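PDB 7LKK: aminofutalosine deaminase from Helicobacter pylori, which deaminates aminofutalosine in the menaquinone pathway, as a metal-dependent hydrolase of the amidohydrolase family with a ferric ion in its active site. Local coordinates for residues A[45-50]-A[56-61]; A[49-54]-A[63-68]. One frame throughout, in Å; residues are numbered along the deposited sequence.

Contact 1: residues A[45-50]-A[56-61]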
loop_
_atom_site.group_PDB
_atom_site.type_symbol
_atom_site.label_atom_id
_atom_site.label_comp_id
_atom_site.label_asym_id
_atom_site.label_seq_id
_atom_site.Cartn_x
_atom_site.Cartn_y
_atom_site.Cartn_z
ATOM N N ILE A 45 32.056 7.633 -7.567
ATOM C CA ILE A 45 31.563 8.857 -8.190
ATOM C C ILE A 45 32.711 9.852 -8.276
ATOM O O ILE A 45 33.326 10.198 -7.259
ATOM C CB ILE A 45 30.380 9.434 -7.406
ATOM C CG1 ILE A 45 29.198 8.464 -7.439
ATOM C CG2 ILE A 45 29.981 10.793 -7.974
ATOM C CD1 ILE A 45 28.127 8.773 -6.421
ATOM N N VAL A 46 33.008 10.313 -9.486
ATOM C CA VAL A 46 34.158 11.174 -9.736
ATOM C C VAL A 46 33.764 12.645 -9.782
ATOM O O VAL A 46 34.412 13.487 -9.160
ATOM C CB VAL A 46 34.873 10.746 -11.038
ATOM C CG1 VAL A 46 35.927 11.763 -11.424
ATOM C CG2 VAL A 46 35.499 9.368 -10.869
ATOM N N GLU A 47 32.695 12.972 -10.504
ATOM C CA GLU A 47 32.299 14.362 -10.681
ATOM C C GLU A 47 30.808 14.436 -10.972
ATOM O O GLU A 47 30.242 13.559 -11.629
ATOM C CB GLU A 47 33.097 15.026 -11.810
ATOM C CG GLU A 47 32.920 16.533 -11.898
ATOM C CD GLU A 47 33.893 17.179 -12.864
ATOM O OE1 GLU A 47 35.022 16.664 -13.007
ATOM O OE2 GLU A 47 33.530 18.204 -13.478
ATOM N N ILE A 48 30.179 15.500 -10.474
ATOM C CA ILE A 48 28.765 15.776 -10.694
ATOM C C ILE A 48 28.639 17.154 -11.329
ATOM O O ILE A 48 29.414 18.064 -11.015
ATOM C CB ILE A 48 27.960 15.704 -9.378
ATOM C CG1 ILE A 48 28.226 14.379 -8.662
ATOM C CG2 ILE A 48 26.468 15.870 -9.641
ATOM C CD1 ILE A 48 27.940 14.425 -7.178
ATOM N N GLY A 49 27.670 17.306 -12.224
ATOM C CA GLY A 49 27.456 18.595 -12.855
ATOM C C GLY A 49 26.388 18.499 -13.919
ATOM O O GLY A 49 25.808 17.434 -14.161
ATOM N N ASP A 50 26.117 19.647 -14.539
ATOM C CA ASP A 50 25.222 19.686 -15.689
ATOM C C ASP A 50 25.704 18.710 -16.753
ATOM O O ASP A 50 26.896 18.658 -17.069
ATOM C CB ASP A 50 25.156 21.105 -16.257
ATOM C CG ASP A 50 24.346 21.183 -17.534
ATOM O OD1 ASP A 50 23.102 21.095 -17.457
ATOM O OD2 ASP A 50 24.955 21.329 -18.616
ATOM N N LEU A 56 31.060 18.219 -22.556
ATOM C CA LEU A 56 32.060 19.102 -23.146
ATOM C C LEU A 56 33.385 19.005 -22.400
ATOM O O LEU A 56 34.456 19.002 -23.020
ATOM C CB LEU A 56 31.556 20.545 -23.143
ATOM C CG LEU A 56 30.251 20.842 -23.880
ATOM C CD1 LEU A 56 29.802 22.268 -23.602
ATOM C CD2 LEU A 56 30.406 20.607 -25.375
ATOM N N LYS A 57 33.331 18.925 -21.068
ATOM C CA LYS A 57 34.546 18.814 -20.272
ATOM C C LYS A 57 35.251 17.483 -20.500
ATOM O O LYS A 57 36.485 17.418 -20.440
ATOM C CB LYS A 57 34.208 18.998 -18.791
ATOM C CG LYS A 57 35.402 18.974 -17.853
ATOM C CD LYS A 57 34.974 19.314 -16.433
ATOM C CE LYS A 57 36.158 19.349 -15.483
ATOM N NZ LYS A 57 35.751 19.771 -14.114
ATOM N N TYR A 58 34.495 16.420 -20.767
ATOM C CA TYR A 58 35.039 15.077 -20.974
ATOM C C TYR A 58 34.491 14.507 -22.276
ATOM O O TYR A 58 33.661 13.588 -22.270
ATOM C CB TYR A 58 34.704 14.167 -19.791
ATOM C CG TYR A 58 35.231 14.676 -18.471
ATOM C CD1 TYR A 58 36.589 14.657 -18.193
ATOM C CD2 TYR A 58 34.371 15.181 -17.504
ATOM C CE1 TYR A 58 37.079 15.124 -16.991
ATOM C CE2 TYR A 58 34.852 15.651 -16.295
ATOM C CZ TYR A 58 36.207 15.618 -16.045
ATOM O OH TYR A 58 36.697 16.082 -14.845
ATOM N N PRO A 59 34.945 15.024 -23.422
ATOM C CA PRO A 59 34.336 14.620 -24.701
ATOM C C PRO A 59 34.687 13.210 -25.153
ATOM O O PRO A 59 34.036 12.701 -26.076
ATOM C CB PRO A 59 34.884 15.656 -25.687
ATOM C CG PRO A 59 36.184 16.094 -25.096
ATOM C CD PRO A 59 36.014 16.024 -23.600
ATOM N N HIS A 60 35.696 12.577 -24.559
ATOM C CA HIS A 60 36.102 11.234 -24.934
ATOM C C HIS A 60 35.539 10.158 -24.014
ATOM O O HIS A 60 35.628 8.982 -24.355
ATOM C CB HIS A 60 37.627 11.120 -24.934
ATOM C CG HIS A 60 38.293 11.936 -25.992
ATOM N ND1 HIS A 60 38.262 11.594 -27.326
ATOM C CD2 HIS A 60 39.020 13.075 -25.910
ATOM C CE1 HIS A 60 38.943 12.487 -28.019
ATOM N NE2 HIS A 60 39.413 13.397 -27.184
ATOM N N LEU A 61 34.919 10.512 -22.897
ATOM C CA LEU A 61 34.289 9.510 -22.042
ATOM C C LEU A 61 32.952 9.079 -22.648
ATOM O O LEU A 61 32.329 9.888 -23.371
ATOM C CB LEU A 61 34.076 10.102 -20.653
ATOM C CG LEU A 61 35.358 10.350 -19.879
ATOM C CD1 LEU A 61 34.960 10.785 -18.495
ATOM C CD2 LEU A 61 36.157 9.061 -19.869
#
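In the small beta domain remote from the iron site, the edge strand 45-50 is tied to the C-terminal end of the helix that follows it by one carboxylate, that of Glu-47, which meets both Lys-57 and Tyr-58. OE1 accepts from the phenol, Tyr-58 OH lying 2.6 Å from Glu-47 OE1, a short hydrogen bond. OE2 forms a salt bridge with the ammonium group, Glu-47 OE2 to Lys-57 NZ being 2.8 Å. Each donor arrives on the syn side of its oxygen, 26° out of the carboxylate plane, and two different donors thus fix the rotation of the group. The carboxylate meets the ring at its rim, with the two planes 75° apart.

Glu-47 belongs to a classic beta bulge, in which it and Val-46 both face Val-40 of strand 37-41. From there its chain runs extended toward the helix end, with CG anti to the backbone N (chi1 -170°). Lys-57 is stretched out as well, and its CG lies over one face of the Tyr-58 ring, toward the rim and 3.7 Å above the plane; lysine and tyrosine come to the glutamate side by side. Tyr-58 is the first residue to depart from helical geometry and starts a type I turn to Leu-61, closed by a weak backbone bond. Its side chain, like that of Leu-61, also touches Val-40.

Contact 2: residues A[49-54]-A[63-68]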
loop_
_atom_site.group_PDB
_atom_site.type_symbol
_atom_site.label_atom_id
_atom_site.label_comp_id
_atom_site.label_asym_id
_atom_site.label_seq_id
_atom_site.Cartn_x
_atom_site.Cartn_y
_atom_site.Cartn_z
ATOM N N GLY A 49 27.670 17.306 -12.224
ATOM C CA GLY A 49 27.456 18.595 -12.855
ATOM C C GLY A 49 26.388 18.499 -13.919
ATOM O O GLY A 49 25.808 17.434 -14.161
ATOM N N ASP A 50 26.117 19.647 -14.539
ATOM C CA ASP A 50 25.222 19.686 -15.689
ATOM C C ASP A 50 25.704 18.710 -16.753
ATOM O O ASP A 50 26.896 18.658 -17.069
ATOM C CB ASP A 50 25.156 21.105 -16.257
ATOM C CG ASP A 50 24.346 21.183 -17.534
ATOM O OD1 ASP A 50 23.102 21.095 -17.457
ATOM O OD2 ASP A 50 24.955 21.329 -18.616
ATOM N N TYR A 51 24.771 17.928 -17.299
ATOM C CA TYR A 51 25.160 16.835 -18.185
ATOM C C TYR A 51 25.848 17.353 -19.442
ATOM O O TYR A 51 26.894 16.833 -19.847
ATOM C CB TYR A 51 23.947 15.984 -18.554
ATOM C CG TYR A 51 24.282 14.908 -19.560
ATOM C CD1 TYR A 51 24.922 13.740 -19.167
ATOM C CD2 TYR A 51 23.970 15.064 -20.904
ATOM C CE1 TYR A 51 25.238 12.756 -20.085
ATOM C CE2 TYR A 51 24.280 14.085 -21.827
ATOM C CZ TYR A 51 24.914 12.936 -21.414
ATOM O OH TYR A 51 25.222 11.963 -22.335
ATOM N N HIS A 52 25.265 18.368 -20.084
ATOM C CA HIS A 52 25.861 18.907 -21.302
ATOM C C HIS A 52 27.261 19.447 -21.035
ATOM O O HIS A 52 28.203 19.167 -21.787
ATOM C CB HIS A 52 24.966 19.999 -21.889
ATOM C CG HIS A 52 25.508 20.611 -23.143
ATOM N ND1 HIS A 52 25.622 19.910 -24.324
ATOM C CD2 HIS A 52 25.976 21.856 -23.397
ATOM C CE1 HIS A 52 26.132 20.699 -25.254
ATOM N NE2 HIS A 52 26.356 21.885 -24.717
ATOM N N ASN A 53 27.420 20.215 -19.954
ATOM C CA ASN A 53 28.740 20.724 -19.593
ATOM C C ASN A 53 29.704 19.591 -19.271
ATOM O O ASN A 53 30.910 19.712 -19.516
ATOM C CB ASN A 53 28.630 21.680 -18.407
ATOM C CG ASN A 53 28.006 23.007 -18.788
ATOM O OD1 ASN A 53 27.804 23.297 -19.966
ATOM N ND2 ASN A 53 27.700 23.824 -17.785
ATOM N N LEU A 54 29.193 18.487 -18.722
ATOM C CA LEU A 54 30.044 17.342 -18.421
ATOM C C LEU A 54 30.563 16.691 -19.698
ATOM O O LEU A 54 31.717 16.253 -19.755
ATOM C CB LEU A 54 29.266 16.329 -17.580
ATOM C CG LEU A 54 29.904 15.767 -16.311
ATOM C CD1 LEU A 54 30.624 16.844 -15.523
ATOM C CD2 LEU A 54 28.841 15.088 -15.452
ATOM N N ALA A 63 29.095 8.361 -22.847
ATOM C CA ALA A 63 28.068 9.219 -22.271
ATOM C C ALA A 63 26.680 8.831 -22.751
ATOM O O ALA A 63 26.436 8.698 -23.953
ATOM C CB ALA A 63 28.331 10.691 -22.588
ATOM N N GLN A 64 25.772 8.661 -21.784
ATOM C CA GLN A 64 24.356 8.384 -22.020
ATOM C C GLN A 64 23.479 9.336 -21.210
ATOM O O GLN A 64 23.756 9.599 -20.035
ATOM C CB GLN A 64 24.004 6.941 -21.640
ATOM C CG GLN A 64 24.374 5.927 -22.695
ATOM C CD GLN A 64 23.617 4.629 -22.536
ATOM O OE1 GLN A 64 23.881 3.852 -21.619
ATOM N NE2 GLN A 64 22.663 4.390 -23.427
ATOM N N PHE A 65 22.420 9.851 -21.840
ATOM C CA PHE A 65 21.410 10.671 -21.174
ATOM C C PHE A 65 20.069 9.957 -21.254
ATOM O O PHE A 65 19.695 9.454 -22.318
ATOM C CB PHE A 65 21.289 12.067 -21.800
ATOM C CG PHE A 65 20.416 13.007 -21.014
ATOM C CD1 PHE A 65 20.929 13.708 -19.934
ATOM C CD2 PHE A 65 19.077 13.175 -21.341
ATOM C CE1 PHE A 65 20.131 14.567 -19.203
ATOM C CE2 PHE A 65 18.272 14.032 -20.612
ATOM C CZ PHE A 65 18.799 14.730 -19.542
ATOM N N PHE A 66 19.349 9.921 -20.135
ATOM C CA PHE A 66 18.064 9.233 -20.036
ATOM C C PHE A 66 16.969 10.284 -19.865
ATOM O O PHE A 66 16.733 10.781 -18.760
ATOM C CB PHE A 66 18.077 8.227 -18.889
ATOM C CG PHE A 66 19.017 7.075 -19.111
ATOM C CD1 PHE A 66 18.581 5.916 -19.731
ATOM C CD2 PHE A 66 20.342 7.155 -18.710
ATOM C CE1 PHE A 66 19.446 4.856 -19.941
ATOM C CE2 PHE A 66 21.210 6.101 -18.918
ATOM C CZ PHE A 66 20.762 4.949 -19.534
ATOM N N GLU A 67 16.311 10.622 -20.970
ATOM C CA GLU A 67 15.213 11.577 -20.940
ATOM C C GLU A 67 14.029 11.016 -20.159
ATOM O O GLU A 67 13.763 9.812 -20.171
ATOM C CB GLU A 67 14.780 11.920 -22.365
ATOM C CG GLU A 67 14.142 13.286 -22.532
ATOM C CD GLU A 67 13.707 13.545 -23.963
ATOM O OE1 GLU A 67 12.834 14.413 -24.174
ATOM O OE2 GLU A 67 14.236 12.877 -24.877
ATOM N N ASN A 68 13.320 11.912 -19.467
ATOM C CA ASN A 68 12.123 11.566 -18.696
ATOM C C ASN A 68 12.404 10.469 -17.676
ATOM O O ASN A 68 11.540 9.638 -17.384
ATOM C CB ASN A 68 10.968 11.166 -19.617
ATOM C CG ASN A 68 10.499 12.315 -20.481
ATOM O OD1 ASN A 68 10.743 13.480 -20.162
ATOM N ND2 ASN A 68 9.832 11.998 -21.584
#
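Aromatic packing dominates where Tyr-51, in the first turn of helix 51-57, lies against Phe-65 of strand 62-66. The two rings lie obliquely to one another, at 50°, with centroids 5.0 Å apart. Phe-65 CD1 sits over one face of the tyrosine, toward the rim, and comes within 3.5 Å of Tyr-51 CD2. A CH-pi contact adds to this, with Phe-65 CB over the same ring at 4.0 Å from the Tyr-51 centroid. Tyr-51 has CG anti to its backbone N (chi1 175°), which carries its ring from the helix across to the strand.

Further van der Waals contacts involve the phenol end. Tyr-51 OH is 3.4 Å from Ala-63 CB and 3.3 Å from Gln-64 C, resting against the strand backbone without a hydrogen bond to it.

No hydrogen bond joins the two segments; within 49-54, Asp-50 is the N-cap of the helix: its OD2 accepts from Asn-53 N at 3.0 Å, with an N-H...O angle of 164°, and its backbone O accepts from Leu-54 N.

Tyr-51, Leu-54 and Ala-63 all touch Ile-18 of strand 17-21, which pairs with 62-66. The helix, leaving edge strand 45-50, thereby lies against the face of the four-stranded sheet and meets its other edge strand.

Neither contact belongs to a buried core: both are surface contacts of the small sheet, with centres about 9 Å apart, and both use strand 45-50 and helix 51-57. Contact 1 joins the C-terminal end of that helix back to the strand before it and is polar and charged. Contact 2 joins the N-terminal end of the helix forward to strand 62-66 and is apolar and aromatic, without a hydrogen bond between its segments. The helix is thus connected to both outermost strands of the sheet. The two contacts meet directly where Glu-47 OE2 of the strand packs 3.8 Å from CD1 of Leu-54, a helix residue.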